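Local atomic coordinates of flagellar hook-associated protein (PDB entry 4UT1), a protein that probably serves as a structural junction component of the bacterial flagellum, joining the hook to the filament. Residues 237-251 / 259-271. Residues are numbered along the deposited sequence; the frame is centred on the assembly and turned at random.
Sequences QPLVVGNASYQLATV and ELTIVSKGVAGSA. With EDO (1,2-ethanediol), chain E; EDO (1,2-ethanediol), chain O.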
ATOM      1  N   GLN A 237      -6.504 -12.103  31.983  1.00 23.76           N
ATOM      2  CA  GLN A 237      -5.554 -13.205  32.120  1.00 22.23           C
ATOM      3  C   GLN A 237      -4.868 -13.148  33.482  1.00 20.93           C
ATOM      4  O   GLN A 237      -4.254 -12.144  33.828  1.00 21.31           O
ATOM      5  CB  GLN A 237      -4.523 -13.161  30.981  1.00 23.30           C
ATOM      6  CG  GLN A 237      -3.303 -14.052  31.177  1.00 21.53           C
ATOM      7  CD  GLN A 237      -3.641 -15.520  31.197  1.00 25.47           C
ATOM      8  OE1 GLN A 237      -4.353 -16.017  30.324  1.00 28.15           O
ATOM      9  NE2 GLN A 237      -3.133 -16.230  32.196  1.00 19.86           N
ATOM     10  N   PRO A 238      -4.992 -14.219  34.279  1.00 22.42           N
ATOM     11  CA  PRO A 238      -4.282 -14.192  35.562  1.00 20.36           C
ATOM     12  C   PRO A 238      -2.764 -14.192  35.379  1.00 19.54           C
ATOM     13  O   PRO A 238      -2.252 -14.846  34.467  1.00 18.80           O
ATOM     14  CB  PRO A 238      -4.750 -15.477  36.260  1.00 24.58           C
ATOM     15  CG  PRO A 238      -5.211 -16.369  35.163  1.00 25.53           C
ATOM     16  CD  PRO A 238      -5.745 -15.469  34.073  1.00 24.54           C
ATOM     17  N   LEU A 239      -2.062 -13.463  36.239  1.00 20.26           N
ATOM     18  CA  LEU A 239      -0.607 -13.489  36.268  1.00 18.55           C
ATOM     19  C   LEU A 239      -0.110 -14.085  37.579  1.00 17.56           C
ATOM     20  O   LEU A 239       0.875 -14.825  37.610  1.00 15.45           O
ATOM     21  CB  LEU A 239      -0.036 -12.088  36.102  1.00 16.42           C
ATOM     22  CG  LEU A 239      -0.268 -11.433  34.737  1.00 15.63           C
ATOM     23  CD1 LEU A 239       0.470 -10.124  34.733  1.00 18.21           C
ATOM     24  CD2 LEU A 239       0.195 -12.344  33.591  1.00 17.08           C
ATOM     25  N   VAL A 240      -0.792 -13.726  38.659  1.00 19.44           N
ATOM     26  CA  VAL A 240      -0.499 -14.279  39.982  1.00 16.98           C
ATOM     27  C   VAL A 240      -1.796 -14.667  40.664  1.00 23.08           C
ATOM     28  O   VAL A 240      -2.753 -13.893  40.692  1.00 23.04           O
ATOM     29  CB  VAL A 240       0.248 -13.287  40.891  1.00 18.23           C
ATOM     30  CG1 VAL A 240       0.405 -13.882  42.299  1.00 20.43           C
ATOM     31  CG2 VAL A 240       1.599 -12.919  40.309  1.00 16.45           C
ATOM     32  N   VAL A 241      -1.825 -15.877  41.210  1.00 21.68           N
ATOM     33  CA  VAL A 241      -2.936 -16.330  42.027  1.00 21.50           C
ATOM     34  C   VAL A 241      -2.340 -17.020  43.239  1.00 20.67           C
ATOM     35  O   VAL A 241      -1.789 -18.112  43.112  1.00 19.81           O
ATOM     36  CB  VAL A 241      -3.859 -17.302  41.279  1.00 22.34           C
ATOM     37  CG1 VAL A 241      -4.890 -17.896  42.229  1.00 29.95           C
ATOM     38  CG2 VAL A 241      -4.533 -16.608  40.108  1.00 29.28           C
ATOM     39  N   GLY A 242      -2.421 -16.363  44.391  1.00 23.83           N
ATOM     40  CA  GLY A 242      -1.785 -16.851  45.609  1.00 24.65           C
ATOM     41  C   GLY A 242      -0.289 -17.030  45.432  1.00 19.72           C
ATOM     42  O   GLY A 242       0.424 -16.088  45.078  1.00 21.37           O
ATOM     43  N   ASN A 243       0.198 -18.249  45.653  1.00 19.55           N
ATOM     44  CA  ASN A 243       1.633 -18.509  45.569  1.00 15.59           C
ATOM     45  C   ASN A 243       2.025 -19.193  44.273  1.00 16.11           C
ATOM     46  O   ASN A 243       3.108 -19.764  44.170  1.00 15.43           O
ATOM     47  CB  ASN A 243       2.104 -19.346  46.785  1.00 17.40           C
ATOM     48  CG  ASN A 243       1.381 -20.686  46.899  1.00 19.35           C
ATOM     49  OD1 ASN A 243       0.775 -21.164  45.938  1.00 15.60           O
ATOM     50  ND2 ASN A 243       1.453 -21.300  48.079  1.00 18.88           N
ATOM     51  N   ALA A 244       1.143 -19.112  43.270  1.00 19.85           N
ATOM     52  CA  ALA A 244       1.443 -19.575  41.924  1.00 16.94           C
ATOM     53  C   ALA A 244       1.473 -18.387  40.949  1.00 16.96           C
ATOM     54  O   ALA A 244       0.762 -17.402  41.130  1.00 14.27           O
ATOM     55  CB  ALA A 244       0.417 -20.608  41.464  1.00 20.19           C
ATOM     56  N   SER A 245       2.321 -18.480  39.943  1.00 14.27           N
ATOM     57  CA  SER A 245       2.323 -17.469  38.882  1.00 20.47           C
ATOM     58  C   SER A 245       2.106 -18.111  37.512  1.00 20.50           C
ATOM     59  O   SER A 245       2.318 -19.314  37.332  1.00 18.02           O
ATOM     60  CB  SER A 245       3.632 -16.675  38.906  1.00 16.36           C
ATOM     61  OG  SER A 245       4.716 -17.442  38.401  1.00 17.39           O
ATOM     62  N   TYR A 246       1.667 -17.297  36.550  1.00 21.03           N
ATOM     63  CA  TYR A 246       1.458 -17.748  35.184  1.00 21.93           C
ATOM     64  C   TYR A 246       2.540 -17.178  34.268  1.00 21.06           C
ATOM     65  O   TYR A 246       2.881 -16.003  34.366  1.00 26.80           O
ATOM     66  CB  TYR A 246       0.081 -17.319  34.669  1.00 17.08           C
ATOM     67  CG  TYR A 246      -1.118 -18.015  35.279  1.00 20.69           C
ATOM     68  CD1 TYR A 246      -1.473 -17.803  36.603  1.00 20.94           C
ATOM     69  CD2 TYR A 246      -1.924 -18.853  34.511  1.00 22.93           C
ATOM     70  CE1 TYR A 246      -2.573 -18.425  37.157  1.00 22.21           C
ATOM     71  CE2 TYR A 246      -3.032 -19.480  35.058  1.00 24.67           C
ATOM     72  CZ  TYR A 246      -3.353 -19.257  36.382  1.00 27.39           C
ATOM     73  OH  TYR A 246      -4.453 -19.868  36.940  1.00 29.78           O
ATOM     74  N   GLN A 247       3.062 -18.005  33.372  1.00 17.49           N
ATOM     75  CA  GLN A 247       4.102 -17.580  32.447  1.00 22.12           C
ATOM     76  C   GLN A 247       3.530 -17.097  31.123  1.00 19.40           C
ATOM     77  O   GLN A 247       2.718 -17.776  30.522  1.00 18.62           O
ATOM     78  CB  GLN A 247       5.077 -18.723  32.176  1.00 27.26           C
ATOM     79  CG  GLN A 247       6.276 -18.742  33.099  1.00 30.23           C
ATOM     80  CD  GLN A 247       7.535 -19.185  32.382  1.00 37.76           C
ATOM     81  OE1 GLN A 247       8.619 -18.628  32.592  1.00 47.95           O
ATOM     82  NE2 GLN A 247       7.400 -20.190  31.519  1.00 40.82           N
ATOM     83  N   LEU A 248       3.961 -15.926  30.676  1.00 17.15           N
ATOM     84  CA  LEU A 248       3.637 -15.475  29.331  1.00 16.38           C
ATOM     85  C   LEU A 248       4.776 -15.863  28.408  1.00 16.05           C
ATOM     86  O   LEU A 248       5.907 -16.080  28.859  1.00 17.79           O
ATOM     87  CB  LEU A 248       3.414 -13.960  29.291  1.00 13.91           C
ATOM     88  CG  LEU A 248       2.353 -13.411  30.248  1.00 16.48           C
ATOM     89  CD1 LEU A 248       2.300 -11.902  30.176  1.00 13.04           C
ATOM     90  CD2 LEU A 248       0.962 -14.033  29.969  1.00 16.02           C
ATOM     91  N   ALA A 249       4.486 -15.950  27.114  1.00 17.34           N
ATOM     92  CA  ALA A 249       5.538 -16.133  26.129  1.00 14.27           C
ATOM     93  C   ALA A 249       5.241 -15.310  24.883  1.00 17.16           C
ATOM     94  O   ALA A 249       4.097 -14.908  24.649  1.00 15.70           O
ATOM     95  CB  ALA A 249       5.695 -17.602  25.773  1.00 13.00           C
ATOM     96  N   THR A 250       6.273 -15.047  24.094  1.00 14.37           N
ATOM     97  CA  THR A 250       6.058 -14.537  22.750  1.00 14.79           C
ATOM     98  C   THR A 250       6.206 -15.697  21.773  1.00 15.62           C
ATOM     99  O   THR A 250       7.073 -16.562  21.931  1.00 15.88           O
ATOM    100  CB  THR A 250       7.043 -13.407  22.361  1.00 15.48           C
ATOM    101  OG1 THR A 250       8.390 -13.868  22.489  1.00 16.18           O
ATOM    102  CG2 THR A 250       6.848 -12.165  23.224  1.00 13.27           C
ATOM    103  N   VAL A 251       5.338 -15.718  20.771  1.00 13.78           N
ATOM    104  CA  VAL A 251       5.436 -16.666  19.678  1.00 14.40           C
ATOM    105  C   VAL A 251       5.041 -15.918  18.400  1.00 13.48           C
ATOM    106  O   VAL A 251       4.452 -14.838  18.468  1.00 12.91           O
ATOM    107  CB  VAL A 251       4.519 -17.887  19.886  1.00 14.77           C
ATOM    108  CG1 VAL A 251       4.873 -18.598  21.184  1.00 16.49           C
ATOM    109  CG2 VAL A 251       3.077 -17.445  19.914  1.00 17.31           C
ATOM    110  N   GLU A 259       5.567 -11.024  12.853  1.00 12.08           N
ATOM    111  CA  GLU A 259       5.260 -10.298  14.073  1.00 12.24           C
ATOM    112  C   GLU A 259       4.969 -11.250  15.222  1.00 12.45           C
ATOM    113  O   GLU A 259       4.176 -12.182  15.084  1.00 12.32           O
ATOM    114  CB  GLU A 259       4.078  -9.363  13.864  1.00 12.87           C
ATOM    115  CG  GLU A 259       4.364  -8.320  12.772  1.00 14.78           C
ATOM    116  CD  GLU A 259       3.304  -7.249  12.656  1.00 14.31           C
ATOM    117  OE1 GLU A 259       2.163  -7.451  13.143  1.00 15.31           O
ATOM    118  OE2 GLU A 259       3.626  -6.187  12.066  1.00 13.75           O
ATOM    119  N   LEU A 260       5.620 -11.009  16.354  1.00 12.51           N
ATOM    120  CA  LEU A 260       5.357 -11.790  17.552  1.00  9.63           C
ATOM    121  C   LEU A 260       4.113 -11.316  18.273  1.00 14.50           C
ATOM    122  O   LEU A 260       3.780 -10.129  18.260  1.00 13.21           O
ATOM    123  CB  LEU A 260       6.547 -11.726  18.520  1.00 13.11           C
ATOM    124  CG  LEU A 260       7.894 -12.177  17.979  1.00 16.97           C
ATOM    125  CD1 LEU A 260       8.930 -12.155  19.106  1.00 15.77           C
ATOM    126  CD2 LEU A 260       7.795 -13.551  17.346  1.00 15.54           C
ATOM    127  N   THR A 261       3.440 -12.255  18.933  1.00 14.38           N
ATOM    128  CA  THR A 261       2.273 -11.926  19.721  1.00 13.46           C
ATOM    129  C   THR A 261       2.494 -12.521  21.111  1.00 15.25           C
ATOM    130  O   THR A 261       3.438 -13.286  21.317  1.00 14.43           O
ATOM    131  CB  THR A 261       0.978 -12.465  19.074  1.00 17.89           C
ATOM    132  OG1 THR A 261      -0.158 -12.026  19.828  1.00 24.64           O
ATOM    133  CG2 THR A 261       0.993 -13.988  19.020  1.00 15.87           C
ATOM    134  N   ILE A 262       1.655 -12.144  22.067  1.00 14.79           N
ATOM    135  CA  ILE A 262       1.784 -12.648  23.431  1.00 17.85           C
ATOM    136  C   ILE A 262       0.829 -13.822  23.673  1.00 16.28           C
ATOM    137  O   ILE A 262      -0.320 -13.811  23.226  1.00 20.84           O
ATOM    138  CB  ILE A 262       1.496 -11.542  24.455  1.00 20.38           C
ATOM    139  CG1 ILE A 262       2.246 -10.258  24.076  1.00 21.83           C
ATOM    140  CG2 ILE A 262       1.848 -12.005  25.855  1.00 16.82           C
ATOM    141  CD1 ILE A 262       3.735 -10.431  23.988  1.00 19.20           C
ATOM    142  N   VAL A 263       1.314 -14.844  24.366  1.00 17.58           N
ATOM    143  CA  VAL A 263       0.473 -15.965  24.724  1.00 17.99           C
ATOM    144  C   VAL A 263       0.684 -16.294  26.184  1.00 19.02           C
ATOM    145  O   VAL A 263       1.697 -15.905  26.787  1.00 11.87           O
ATOM    146  CB  VAL A 263       0.771 -17.223  23.869  1.00 19.25           C
ATOM    147  CG1 VAL A 263       0.610 -16.910  22.389  1.00 16.76           C
ATOM    148  CG2 VAL A 263       2.172 -17.764  24.156  1.00 17.19           C
ATOM    149  N   SER A 264      -0.286 -16.999  26.747  1.00 18.59           N
ATOM    150  CA  SER A 264      -0.116 -17.584  28.074  1.00 20.17           C
ATOM    151  C   SER A 264       0.036 -19.093  27.943  1.00 21.70           C
ATOM    152  O   SER A 264      -0.645 -19.726  27.138  1.00 21.62           O
ATOM    153  CB  SER A 264      -1.291 -17.235  28.976  1.00 18.50           C
ATOM    154  OG  SER A 264      -2.493 -17.788  28.476  1.00 26.82           O
ATOM    155  N   LYS A 265       0.948 -19.658  28.728  1.00 26.95           N
ATOM    156  CA  LYS A 265       1.251 -21.080  28.660  1.00 26.21           C
ATOM    157  C   LYS A 265       0.734 -21.812  29.893  1.00 29.79           C
ATOM    158  O   LYS A 265       1.093 -22.963  30.135  1.00 33.57           O
ATOM    159  CB  LYS A 265       2.759 -21.297  28.504  1.00 27.07           C
ATOM    160  CG  LYS A 265       3.372 -20.552  27.322  1.00 32.34           C
ATOM    161  CD  LYS A 265       4.743 -21.105  26.950  1.00 36.72           C
ATOM    162  CE  LYS A 265       4.637 -22.524  26.405  1.00 44.94           C
ATOM    163  NZ  LYS A 265       3.801 -22.594  25.167  1.00 40.18           N
ATOM    164  N   GLY A 266      -0.126 -21.146  30.659  1.00 27.14           N
ATOM    165  CA  GLY A 266      -0.672 -21.722  31.879  1.00 28.10           C
ATOM    166  C   GLY A 266       0.200 -21.378  33.075  1.00 22.96           C
ATOM    167  O   GLY A 266       1.023 -20.471  33.008  1.00 20.99           O
ATOM    168  N   VAL A 267       0.029 -22.097  34.180  1.00 27.87           N
ATOM    169  CA  VAL A 267       0.858 -21.846  35.356  1.00 20.85           C
ATOM    170  C   VAL A 267       2.307 -22.170  35.069  1.00 21.11           C
ATOM    171  O   VAL A 267       2.610 -23.090  34.306  1.00 20.86           O
ATOM    172  CB  VAL A 267       0.407 -22.671  36.575  1.00 22.02           C
ATOM    173  CG1 VAL A 267      -0.974 -22.245  37.013  1.00 27.10           C
ATOM    174  CG2 VAL A 267       0.446 -24.147  36.245  1.00 20.66           C
ATOM    175  N   ALA A 268       3.202 -21.412  35.695  1.00 20.70           N
ATOM    176  CA  ALA A 268       4.631 -21.612  35.523  1.00 24.76           C
ATOM    177  C   ALA A 268       5.078 -22.927  36.152  1.00 22.92           C
ATOM    178  O   ALA A 268       4.569 -23.328  37.198  1.00 23.87           O
ATOM    179  CB  ALA A 268       5.410 -20.444  36.125  1.00 21.57           C
ATOM    180  N   GLY A 269       6.022 -23.594  35.493  1.00 20.82           N
ATOM    181  CA  GLY A 269       6.626 -24.812  35.998  1.00 23.55           C
ATOM    182  C   GLY A 269       5.852 -26.084  35.710  1.00 20.55           C
ATOM    183  O   GLY A 269       6.211 -27.153  36.201  1.00 22.76           O
ATOM    184  N   SER A 270       4.798 -25.993  34.904  1.00 25.30           N
ATOM    185  CA  SER A 270       3.896 -27.129  34.742  1.00 21.49           C
ATOM    186  C   SER A 270       4.469 -28.231  33.849  1.00 27.24           C
ATOM    187  O   SER A 270       5.271 -27.972  32.952  1.00 24.98           O
ATOM    188  CB  SER A 270       2.553 -26.663  34.183  1.00 24.96           C
ATOM    189  OG  SER A 270       2.733 -26.050  32.918  1.00 25.90           O
ATOM    190  N   ALA A 271       4.066 -29.467  34.127  1.00 25.58           N
ATOM    191  CA  ALA A 271       4.297 -30.570  33.208  1.00 29.62           C
ATOM    192  C   ALA A 271       3.265 -30.467  32.097  1.00 37.43           C
ATOM    193  O   ALA A 271       2.063 -30.371  32.369  1.00 39.67           O
ATOM    194  CB  ALA A 271       4.194 -31.913  33.911  1.00 27.04           C
TER
HETATM  195  C1  EDO E1631       7.881 -17.247  35.202  1.00 23.46           C
HETATM  196  O1  EDO E1631       8.986 -16.976  36.054  1.00 31.26           O
HETATM  197  C2  EDO E1631       6.594 -17.421  35.996  1.00 29.22           C
HETATM  198  O2  EDO E1631       5.948 -16.169  36.250  1.00 22.11           O
HETATM  199  C1  EDO O1641      -4.332 -13.520  18.987  1.00 30.13           C
HETATM  200  O1  EDO O1641      -4.248 -14.386  17.852  1.00 36.24           O
HETATM  201  C2  EDO O1641      -3.130 -12.588  18.967  1.00 30.22           C
HETATM  202  O2  EDO O1641      -2.290 -12.875  20.096  1.00 33.76           O
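Tyr246 and Val267 meet where the antiparallel hairpin of strands 244-252 and 260-265 slips by one residue. Val267 CG1 lies 4.0 Å from the centroid of the Tyr246 ring, 16° off its normal, a CH-pi contact over one face. Pro238 CG covers the opposite face, so the ring is held between the two. Beside it is the beta bulge: Gly266 O accepts a bond from Gln247 N, and Ala268 N reaches Ser245 O at 2.8 Å in a nearly straight bond (177°). Farther along, paired N-H...O bonds join Ala249 to Val263 and Val251 to Thr261, and their side chains share one face of the sheet. There Val251 CG2 meets Val263 CG1 at 3.5 Å, the two side chains at about a right angle, while Ala249 CB touches both Val263 CG2 and Lys265 CD. Leu248, Thr250, Ile262 and Ser264 take the other face. A bend at chi2 (-59°) carries Ile262 CD1 across to within 3.6 Å of Thr250 CG2; Ile262 also packs on Val173 of helix 134-193. Thr250 OG1 bonds to Thr170 of that helix. Ser264 OG donates to Gln237 OE1 at 3.2 Å, from above the carbonyl plane; the bond from Gln237 NE2 to Pro238 O, on a lone pair of that oxygen, probably does more to set the amide's rotation. The hairpin thus combines a backbone ladder broken by one bulge with a largely aliphatic patch of Ala249, Val251 and Val263 on one face; backbone bonds carry the strand pairing, while Thr250 and Ile262 tie the other face to helix 134-193.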